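Local coordinates for protein macrophage migration inhibitory factor (Plasmodium berghei, PDB 2WKB) that is a parasite member of the macrophage migration inhibitory factor family, forming a trimer of small subunits that each contain two beta-alpha-beta units, at residues E[8-13]-E[42-47]; E[61-66]-E[98-103]; E[25-30]-E[74-79]. All blocks are in the same frame, centred on the assembly; numbering follows the deposited sequence.

Interaction 1. Residues E[8-13]-E[42-47]; sequences NISIPD and YDYQKN
Residues 8-11 and 42-46 run at 124° to each other and draw closest where the CA atoms of Asn8 and Lys46 lie 4.2 Å apart. This is one end of a beta-alpha-beta crossover of the MIF fold: the loop 8-12 leaves strand 4-7 for helix 13-31, and the chain returns as the parallel neighbour, strand 39-44. Tyr42 carries the contact. Its ring spans from the strand to the loop, with CG anti to the backbone N (chi1 157°), and its hydroxyl joins two peptide groups. Tyr42 OH donates to Ile9 O over 2.8 Å, on a lone pair in the carbonyl plane, and accepts from Ile11 N at 3.0 Å with an N-H...O angle of 151°. Two polar backbone atoms of a loop without regular structure are thus satisfied by one phenol. A tyrosine suits the place because its ring is apolar along its length: Ile11 CG1 lies over one face, 3.9 Å from the centroid, in a CH-pi contact. Beyond the segments, the Tyr42 side chain packs on Ala16 and Leu20 of helix 13-31. At Tyr44, two residues on, Asn8 O meets the edge of the ring, 3.5 Å from CE1, and Ser10 CA lies 3.8 Å from the same atom. The amide of Asn8 turns elsewhere, to Leu48 O, Glu55 O and Tyr57 N, while Lys46 reaches Asp13 of the second subunit in a salt bridge. A water bridges the two segments: it donates to Asn8 O at 2.7 Å and hydrogen-bonds Tyr44 OH.

Interaction 2. Residues E[61-66]-E[98-103]; sequences RLTSIG and EFRDCS
Strands 61-63 and 98-100 run parallel, 4.8 Å apart at 15°, and bridge Arg61 to Glu98, Leu62 to Phe99 and Thr63 to Arg100, with Leu62 N bonded to Glu98 O and Arg100 N to Leu62 O. Leu62 and Phe99 share the face turned to the helices, where Leu62 CD1 sits over the ring of Phe99, 4.3 Å from its centroid; such bulky apolar groups suit a buried sheet face. The other face is polar. Arg100, bent at chi3 (-81°), curls back so that NE and NH2 both donate to Thr63 OG1, each over 2.8 Å and in the guanidinium plane. This side-on grip fixes the rotation of the group. Arg61 CD lies over its centre, 3.4 Å from Arg100 CZ, and the two guanidinium groups stack at 20°; Glu4 forms a salt bridge with Arg61 and probably offsets part of the like charge. Just beyond strand 61-63, Ser64 N donates to O of Arg100, the last residue of the other strand, and an Asx turn at Asp101 draws Ser103 N to OD1. The pair forms the parallel strands of the beta-alpha-beta unit made with helix 73-88, and antiparallel pairing of 98-100 with the second subunit carries the sheet across the trimer interface.

Interaction 3. Residues E[25-30]-E[74-79]; sequences DAISNI and SLLADK
Leu76 meets helix segment 25-30 with both branches of its side chain, CD1 making most of the contacts. Its helix runs roughly antiparallel to that segment, the axes 9.9 Å apart at closest and 152° between directions. From CB the chain sets CG anti to the backbone N (chi1 -175°), which carries the branches across to the other helix. CD1 enters between three residues: it lies 3.8 Å from Ile27 N, 4.1 Å from Ala26 CB and 3.9 Å from Ile30 CD1. CD2 takes the other fork and rests 4.0 Å from Ile27 CG1, on the side where the helices face the sheet. Leucine suits this place because its fork serves the neighbouring helix and the sheet at once.

Ile30 answers from one turn further along, its CD1 reaching back to Leu76 CA at 3.7 Å and to Lys79 CB. The short side chain of Ala26 points toward helix segment 74-79, and its CB meets CG of the bent aliphatic chain of Lys79 at 3.5 Å. The same bend at chi2 (71°) leads the lysine's charged end away from the other helix, so that only its hydrocarbon part is used here. Every side-chain contact across the two segments is therefore between carbon atoms or with backbone, and the pair is held by shape and by burial of apolar surface, without directional polar bonds.

From the N terminus, strand 4-7 passes into the loop 8-12, and interaction 1 closes the crossover through helix 13-31 when strand 39-44 arrives. Interaction 3 opens inside that stretch, at 25-30, and closes only at 74-79, so the two cross. Interaction 2 opens at 61-66, after interaction 1 has closed, and ends at 98-103; it crosses interaction 3 but follows interaction 1 in series. Interactions 1 and 2 reach the two strands of the sheet that are outermost within this chain, their centres 22 Å apart, whereas interaction 3 joins the two helices covering it. Interactions 2 and 3 touch directly: Leu76 CD2 packs on Phe99 CE1 at 3.7 Å, and Leu62 meets Ile27.

Interaction 1. Residues E[8-13]-E[42-47]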
loop_
_atom_site.group_PDB
_atom_site.type_symbol
_atom_site.label_atom_id
_atom_site.label_comp_id
_atom_site.label_asym_id
_atom_site.label_seq_id
_atom_site.Cartn_x
_atom_site.Cartn_y
_atom_site.Cartn_z
ATOM N N ASN E 8 -13.191 -2.975 -3.279
ATOM C CA ASN E 8 -14.204 -3.198 -2.238
ATOM C C ASN E 8 -15.109 -4.386 -2.651
ATOM O O ASN E 8 -16.201 -4.597 -2.038
ATOM C CB ASN E 8 -15.055 -1.915 -1.995
ATOM C CG ASN E 8 -15.618 -1.348 -3.286
ATOM O OD1 ASN E 8 -15.785 -2.075 -4.250
ATOM N ND2 ASN E 8 -15.856 -0.044 -3.323
ATOM N N ILE E 9 -14.783 -5.034 -3.749
ATOM C CA ILE E 9 -15.592 -6.190 -4.196
ATOM C C ILE E 9 -15.146 -7.457 -3.513
ATOM O O ILE E 9 -14.009 -7.846 -3.579
ATOM C CB ILE E 9 -15.612 -6.322 -5.723
ATOM C CG1 ILE E 9 -16.322 -5.097 -6.303
ATOM C CG2 ILE E 9 -16.281 -7.705 -6.107
ATOM C CD1 ILE E 9 -16.253 -5.068 -7.791
ATOM N N SER E 10 -16.096 -8.150 -2.862
ATOM C CA SER E 10 -15.787 -9.358 -2.054
ATOM C C SER E 10 -15.859 -10.662 -2.871
ATOM O O SER E 10 -16.940 -11.016 -3.437
ATOM C CB SER E 10 -16.881 -9.445 -0.925
ATOM O OG SER E 10 -16.623 -10.618 -0.101
ATOM N N ILE E 11 -14.745 -11.389 -2.978
ATOM C CA ILE E 11 -14.752 -12.658 -3.730
ATOM C C ILE E 11 -13.981 -13.716 -2.919
ATOM O O ILE E 11 -13.073 -13.399 -2.137
ATOM C CB ILE E 11 -14.107 -12.595 -5.118
ATOM C CG1 ILE E 11 -12.705 -12.007 -4.956
ATOM C CG2 ILE E 11 -15.010 -11.811 -6.100
ATOM C CD1 ILE E 11 -11.964 -11.936 -6.324
ATOM N N PRO E 12 -14.321 -14.988 -3.145
ATOM C CA PRO E 12 -13.625 -15.996 -2.383
ATOM C C PRO E 12 -12.181 -16.159 -2.824
ATOM O O PRO E 12 -11.823 -15.792 -3.959
ATOM C CB PRO E 12 -14.389 -17.317 -2.696
ATOM C CG PRO E 12 -15.585 -16.940 -3.555
ATOM C CD PRO E 12 -15.396 -15.507 -4.030
ATOM N N ASP E 13 -11.387 -16.771 -1.957
ATOM C CA ASP E 13 -9.973 -17.065 -2.266
ATOM C C ASP E 13 -9.742 -17.744 -3.600
ATOM O O ASP E 13 -8.847 -17.325 -4.348
ATOM C CB ASP E 13 -9.317 -17.924 -1.163
ATOM C CG ASP E 13 -9.275 -17.213 0.187
ATOM O OD1 ASP E 13 -9.384 -15.969 0.228
ATOM O OD2 ASP E 13 -9.090 -17.865 1.232
ATOM N N TYR E 42 -4.718 -9.634 -4.219
ATOM C CA TYR E 42 -6.089 -9.144 -4.171
ATOM C C TYR E 42 -6.292 -8.577 -2.764
ATOM O O TYR E 42 -6.205 -9.303 -1.786
ATOM C CB TYR E 42 -7.039 -10.392 -4.434
ATOM C CG TYR E 42 -8.455 -10.165 -3.881
ATOM C CD1 TYR E 42 -9.341 -9.244 -4.468
ATOM C CD2 TYR E 42 -8.917 -10.968 -2.819
ATOM C CE1 TYR E 42 -10.633 -9.046 -3.954
ATOM C CE2 TYR E 42 -10.216 -10.780 -2.279
ATOM C CZ TYR E 42 -11.070 -9.838 -2.885
ATOM O OH TYR E 42 -12.334 -9.671 -2.350
ATOM N N ASP E 43 -6.376 -7.269 -2.677
ATOM C CA ASP E 43 -6.413 -6.559 -1.428
ATOM C C ASP E 43 -7.831 -6.036 -1.229
ATOM O O ASP E 43 -8.265 -5.059 -1.866
ATOM C CB ASP E 43 -5.399 -5.396 -1.415
ATOM C CG ASP E 43 -5.240 -4.777 -0.008
ATOM O OD1 ASP E 43 -6.028 -5.065 0.919
ATOM O OD2 ASP E 43 -4.292 -4.005 0.173
ATOM N N TYR E 44 -8.583 -6.772 -0.395
ATOM C CA TYR E 44 -9.996 -6.482 -0.119
ATOM C C TYR E 44 -10.126 -5.323 0.835
ATOM O O TYR E 44 -9.689 -5.389 2.029
ATOM C CB TYR E 44 -10.695 -7.725 0.484
ATOM C CG TYR E 44 -12.123 -7.461 0.821
ATOM C CD1 TYR E 44 -13.021 -6.981 -0.157
ATOM C CD2 TYR E 44 -12.570 -7.622 2.167
ATOM C CE1 TYR E 44 -14.380 -6.664 0.165
ATOM C CE2 TYR E 44 -13.897 -7.361 2.499
ATOM C CZ TYR E 44 -14.796 -6.923 1.523
ATOM O OH TYR E 44 -16.099 -6.658 1.925
ATOM N N GLN E 45 -10.600 -4.220 0.296
ATOM C CA GLN E 45 -10.676 -2.993 1.087
ATOM C C GLN E 45 -12.146 -2.570 1.061
ATOM O O GLN E 45 -12.603 -1.848 0.150
ATOM C CB GLN E 45 -9.766 -1.931 0.470
ATOM C CG GLN E 45 -8.288 -2.253 0.729
ATOM C CD GLN E 45 -7.928 -2.112 2.210
ATOM O OE1 GLN E 45 -8.375 -1.211 2.893
ATOM N NE2 GLN E 45 -7.153 -3.059 2.724
ATOM N N LYS E 46 -12.894 -3.015 2.087
ATOM C CA LYS E 46 -14.338 -2.908 1.926
ATOM C C LYS E 46 -14.835 -1.445 1.932
ATOM O O LYS E 46 -15.897 -1.171 1.415
ATOM C CB LYS E 46 -15.056 -3.682 3.019
ATOM C CG LYS E 46 -14.696 -3.243 4.413
ATOM C CD LYS E 46 -15.633 -4.012 5.362
ATOM C CE LYS E 46 -15.061 -3.903 6.726
ATOM N NZ LYS E 46 -16.255 -4.412 7.646
ATOM N N ASN E 47 -14.071 -0.568 2.565
ATOM C CA ASN E 47 -14.425 0.868 2.715
ATOM C C ASN E 47 -13.930 1.772 1.559
ATOM O O ASN E 47 -14.192 3.001 1.561
ATOM C CB ASN E 47 -13.961 1.342 4.098
ATOM C CG ASN E 47 -14.987 0.973 5.178
ATOM O OD1 ASN E 47 -16.161 1.354 5.072
ATOM N ND2 ASN E 47 -14.584 0.121 6.149
HETATM O O HOH W 1 -17.601 -5.215 0.162
#

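Interaction 2. Residues E[61-66]-E[98-103]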
loop_
_atom_site.group_PDB
_atom_site.type_symbol
_atom_site.label_atom_id
_atom_site.label_comp_id
_atom_site.label_asym_id
_atom_site.label_seq_id
_atom_site.Cartn_x
_atom_site.Cartn_y
_atom_site.Cartn_z
ATOM N N ARG E 61 -2.958 -1.451 -9.483
ATOM C CA ARG E 61 -1.727 -0.683 -9.537
ATOM C C ARG E 61 -0.580 -1.647 -9.945
ATOM O O ARG E 61 -0.418 -2.692 -9.299
ATOM C CB ARG E 61 -1.447 -0.088 -8.188
ATOM C CG ARG E 61 -0.149 0.865 -8.215
ATOM C CD ARG E 61 -0.128 1.752 -6.932
ATOM N NE ARG E 61 -0.268 0.989 -5.695
ATOM C CZ ARG E 61 -0.763 1.476 -4.559
ATOM N NH1 ARG E 61 -0.844 0.691 -3.499
ATOM N NH2 ARG E 61 -1.155 2.754 -4.480
ATOM N N LEU E 62 0.172 -1.321 -11.001
ATOM C CA LEU E 62 1.220 -2.153 -11.447
ATOM C C LEU E 62 2.491 -1.325 -11.260
ATOM O O LEU E 62 2.576 -0.136 -11.707
ATOM C CB LEU E 62 1.042 -2.525 -12.905
ATOM C CG LEU E 62 -0.244 -3.356 -13.097
ATOM C CD1 LEU E 62 -1.405 -2.429 -13.556
ATOM C CD2 LEU E 62 0.157 -4.407 -14.172
ATOM N N THR E 63 3.432 -1.957 -10.566
ATOM C CA THR E 63 4.628 -1.259 -10.083
ATOM C C THR E 63 5.848 -1.996 -10.552
ATOM O O THR E 63 5.974 -3.194 -10.321
ATOM C CB THR E 63 4.626 -1.117 -8.552
ATOM O OG1 THR E 63 3.535 -0.299 -8.164
ATOM C CG2 THR E 63 5.909 -0.361 -8.096
ATOM N N SER E 64 6.713 -1.311 -11.318
ATOM C CA SER E 64 8.054 -1.816 -11.521
ATOM C C SER E 64 8.053 -3.130 -12.282
ATOM O O SER E 64 8.827 -4.040 -11.996
ATOM C CB SER E 64 8.749 -2.010 -10.180
ATOM O OG SER E 64 9.092 -0.727 -9.605
ATOM N N ILE E 65 7.151 -3.240 -13.218
ATOM C CA ILE E 65 7.168 -4.385 -14.059
ATOM C C ILE E 65 7.927 -3.999 -15.338
ATOM O O ILE E 65 7.463 -3.215 -16.178
ATOM C CB ILE E 65 5.741 -4.906 -14.374
ATOM C CG1 ILE E 65 5.080 -5.438 -13.077
ATOM C CG2 ILE E 65 5.803 -6.000 -15.441
ATOM C CD1 ILE E 65 3.608 -5.783 -13.245
ATOM N N GLY E 66 9.068 -4.648 -15.504
ATOM C CA GLY E 66 9.952 -4.375 -16.675
ATOM C C GLY E 66 9.285 -4.708 -17.990
ATOM O O GLY E 66 8.646 -5.749 -18.106
ATOM N N GLU E 98 -3.437 1.942 -12.848
ATOM C CA GLU E 98 -2.309 2.817 -12.771
ATOM C C GLU E 98 -1.002 2.047 -12.894
ATOM O O GLU E 98 -0.847 0.977 -12.279
ATOM C CB GLU E 98 -2.401 3.521 -11.444
ATOM C CG GLU E 98 -1.321 4.459 -11.156
ATOM C CD GLU E 98 -1.517 5.057 -9.763
ATOM O OE1 GLU E 98 -2.412 5.908 -9.648
ATOM O OE2 GLU E 98 -0.822 4.612 -8.831
ATOM N N PHE E 99 -0.054 2.596 -13.688
ATOM C CA PHE E 99 1.249 1.968 -13.951
ATOM C C PHE E 99 2.341 2.928 -13.388
ATOM O O PHE E 99 2.393 4.092 -13.721
ATOM C CB PHE E 99 1.536 1.783 -15.455
ATOM C CG PHE E 99 0.591 0.880 -16.203
ATOM C CD1 PHE E 99 0.896 -0.452 -16.338
ATOM C CD2 PHE E 99 -0.583 1.364 -16.768
ATOM C CE1 PHE E 99 0.036 -1.347 -17.062
ATOM C CE2 PHE E 99 -1.450 0.463 -17.483
ATOM C CZ PHE E 99 -1.108 -0.887 -17.610
ATOM N N ARG E 100 3.191 2.450 -12.502
ATOM C CA ARG E 100 4.316 3.268 -11.967
ATOM C C ARG E 100 5.585 2.507 -12.228
ATOM O O ARG E 100 5.628 1.315 -11.953
ATOM C CB ARG E 100 4.208 3.433 -10.482
ATOM C CG ARG E 100 2.837 3.547 -9.907
ATOM C CD ARG E 100 2.924 3.698 -8.364
ATOM N NE ARG E 100 3.104 2.411 -7.663
ATOM C CZ ARG E 100 3.154 2.271 -6.334
ATOM N NH1 ARG E 100 3.029 3.337 -5.540
ATOM N NH2 ARG E 100 3.306 1.062 -5.784
ATOM N N ASP E 101 6.627 3.148 -12.783
ATOM C CA ASP E 101 7.915 2.459 -12.844
ATOM C C ASP E 101 8.999 3.095 -11.961
ATOM O O ASP E 101 9.430 4.245 -12.169
ATOM C CB ASP E 101 8.401 2.144 -14.264
ATOM C CG ASP E 101 9.596 1.158 -14.272
ATOM O OD1 ASP E 101 10.706 1.583 -13.859
ATOM O OD2 ASP E 101 9.438 -0.030 -14.700
ATOM N N CYS E 102 9.402 2.300 -10.967
ATOM C CA CYS E 102 10.404 2.662 -9.968
ATOM C C CYS E 102 11.641 1.744 -10.050
ATOM O O CYS E 102 12.506 1.789 -9.169
ATOM C CB CYS E 102 9.783 2.548 -8.569
ATOM S SG CYS E 102 8.132 3.272 -8.352
ATOM N N SER E 103 11.730 0.952 -11.129
ATOM C CA SER E 103 12.713 -0.151 -11.286
ATOM C C SER E 103 14.209 0.175 -11.008
ATOM O O SER E 103 14.986 -0.729 -10.670
ATOM C CB SER E 103 12.579 -0.804 -12.674
ATOM O OG SER E 103 11.246 -1.226 -12.966
HETATM O O HOH W 2 8.280 -0.652 -16.855
#

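Interaction 3. Residues E[25-30]-E[74-79]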
loop_
_atom_site.group_PDB
_atom_site.type_symbol
_atom_site.label_atom_id
_atom_site.label_comp_id
_atom_site.label_asym_id
_atom_site.label_seq_id
_atom_site.Cartn_x
_atom_site.Cartn_y
_atom_site.Cartn_z
ATOM N N ASP E 25 -1.185 -13.887 -16.638
ATOM C CA ASP E 25 -1.135 -14.437 -18.005
ATOM C C ASP E 25 -1.219 -13.249 -18.998
ATOM O O ASP E 25 -0.457 -13.169 -20.012
ATOM C CB ASP E 25 -2.333 -15.361 -18.312
ATOM C CG ASP E 25 -2.254 -16.699 -17.619
ATOM O OD1 ASP E 25 -1.105 -17.112 -17.244
ATOM O OD2 ASP E 25 -3.386 -17.295 -17.436
ATOM N N ALA E 26 -2.126 -12.328 -18.726
ATOM C CA ALA E 26 -2.255 -11.153 -19.618
ATOM C C ALA E 26 -0.990 -10.327 -19.661
ATOM O O ALA E 26 -0.610 -9.871 -20.738
ATOM C CB ALA E 26 -3.492 -10.231 -19.207
ATOM N N ILE E 27 -0.367 -10.085 -18.508
ATOM C CA ILE E 27 0.891 -9.291 -18.440
ATOM C C ILE E 27 1.985 -10.056 -19.263
ATOM O O ILE E 27 2.697 -9.490 -20.147
ATOM C CB ILE E 27 1.346 -9.134 -16.988
ATOM C CG1 ILE E 27 0.373 -8.209 -16.193
ATOM C CG2 ILE E 27 2.803 -8.497 -16.918
ATOM C CD1 ILE E 27 0.648 -8.171 -14.684
ATOM N N SER E 28 2.153 -11.340 -18.943
ATOM C CA SER E 28 3.186 -12.135 -19.634
ATOM C C SER E 28 2.888 -12.168 -21.115
ATOM O O SER E 28 3.814 -12.035 -21.927
ATOM C CB SER E 28 3.115 -13.598 -19.086
ATOM O OG SER E 28 4.080 -14.406 -19.777
ATOM N N ASN E 29 1.625 -12.368 -21.474
ATOM C CA ASN E 29 1.247 -12.476 -22.875
ATOM C C ASN E 29 1.610 -11.187 -23.617
ATOM O O ASN E 29 2.428 -11.230 -24.562
ATOM C CB ASN E 29 -0.237 -12.813 -23.039
ATOM C CG ASN E 29 -0.523 -14.314 -22.922
ATOM O OD1 ASN E 29 0.291 -15.151 -23.320
ATOM N ND2 ASN E 29 -1.696 -14.652 -22.412
ATOM N N ILE E 30 1.051 -10.052 -23.150
ATOM C CA ILE E 30 1.280 -8.728 -23.742
ATOM C C ILE E 30 2.766 -8.371 -23.808
ATOM O O ILE E 30 3.234 -7.873 -24.851
ATOM C CB ILE E 30 0.313 -7.654 -23.075
ATOM C CG1 ILE E 30 -1.111 -7.994 -23.532
ATOM C CG2 ILE E 30 0.612 -6.285 -23.573
ATOM C CD1 ILE E 30 -2.268 -7.478 -22.732
ATOM N N SER E 74 -1.641 0.629 -22.630
ATOM C CA SER E 74 -3.045 0.740 -22.907
ATOM C C SER E 74 -3.653 -0.636 -23.267
ATOM O O SER E 74 -4.718 -0.996 -22.778
ATOM C CB SER E 74 -3.289 1.777 -24.033
ATOM O OG SER E 74 -4.693 1.885 -24.217
ATOM N N LEU E 75 -2.947 -1.414 -24.090
ATOM C CA LEU E 75 -3.344 -2.728 -24.412
ATOM C C LEU E 75 -3.524 -3.594 -23.139
ATOM O O LEU E 75 -4.497 -4.337 -23.016
ATOM C CB LEU E 75 -2.268 -3.347 -25.369
ATOM C CG LEU E 75 -1.741 -2.480 -26.551
ATOM C CD1 LEU E 75 -2.755 -2.533 -27.737
ATOM C CD2 LEU E 75 -1.249 -0.903 -26.218
ATOM N N LEU E 76 -2.553 -3.542 -22.236
ATOM C CA LEU E 76 -2.630 -4.301 -20.956
ATOM C C LEU E 76 -3.814 -3.773 -20.091
ATOM O O LEU E 76 -4.579 -4.567 -19.521
ATOM C CB LEU E 76 -1.327 -4.134 -20.205
ATOM C CG LEU E 76 -1.216 -4.971 -18.912
ATOM C CD1 LEU E 76 -1.697 -6.561 -19.010
ATOM C CD2 LEU E 76 0.201 -4.853 -18.333
ATOM N N ALA E 77 -3.985 -2.465 -20.041
ATOM C CA ALA E 77 -5.084 -1.939 -19.229
ATOM C C ALA E 77 -6.444 -2.382 -19.785
ATOM O O ALA E 77 -7.363 -2.689 -19.001
ATOM C CB ALA E 77 -5.006 -0.307 -19.071
ATOM N N ASP E 78 -6.567 -2.435 -21.117
ATOM C CA ASP E 78 -7.792 -2.883 -21.784
ATOM C C ASP E 78 -8.010 -4.357 -21.386
ATOM O O ASP E 78 -9.093 -4.726 -20.938
ATOM C CB ASP E 78 -7.626 -2.719 -23.275
ATOM C CG ASP E 78 -8.911 -3.071 -24.095
ATOM O OD1 ASP E 78 -9.867 -3.685 -23.599
ATOM O OD2 ASP E 78 -8.962 -2.686 -25.269
ATOM N N LYS E 79 -6.972 -5.183 -21.445
ATOM C CA LYS E 79 -7.167 -6.596 -21.093
ATOM C C LYS E 79 -7.550 -6.804 -19.636
ATOM O O LYS E 79 -8.432 -7.659 -19.288
ATOM C CB LYS E 79 -5.944 -7.439 -21.378
ATOM C CG LYS E 79 -6.215 -8.908 -20.992
ATOM C CD LYS E 79 -7.250 -9.584 -22.016
ATOM C CE LYS E 79 -7.386 -11.154 -21.857
ATOM N NZ LYS E 79 -8.438 -11.610 -22.838
#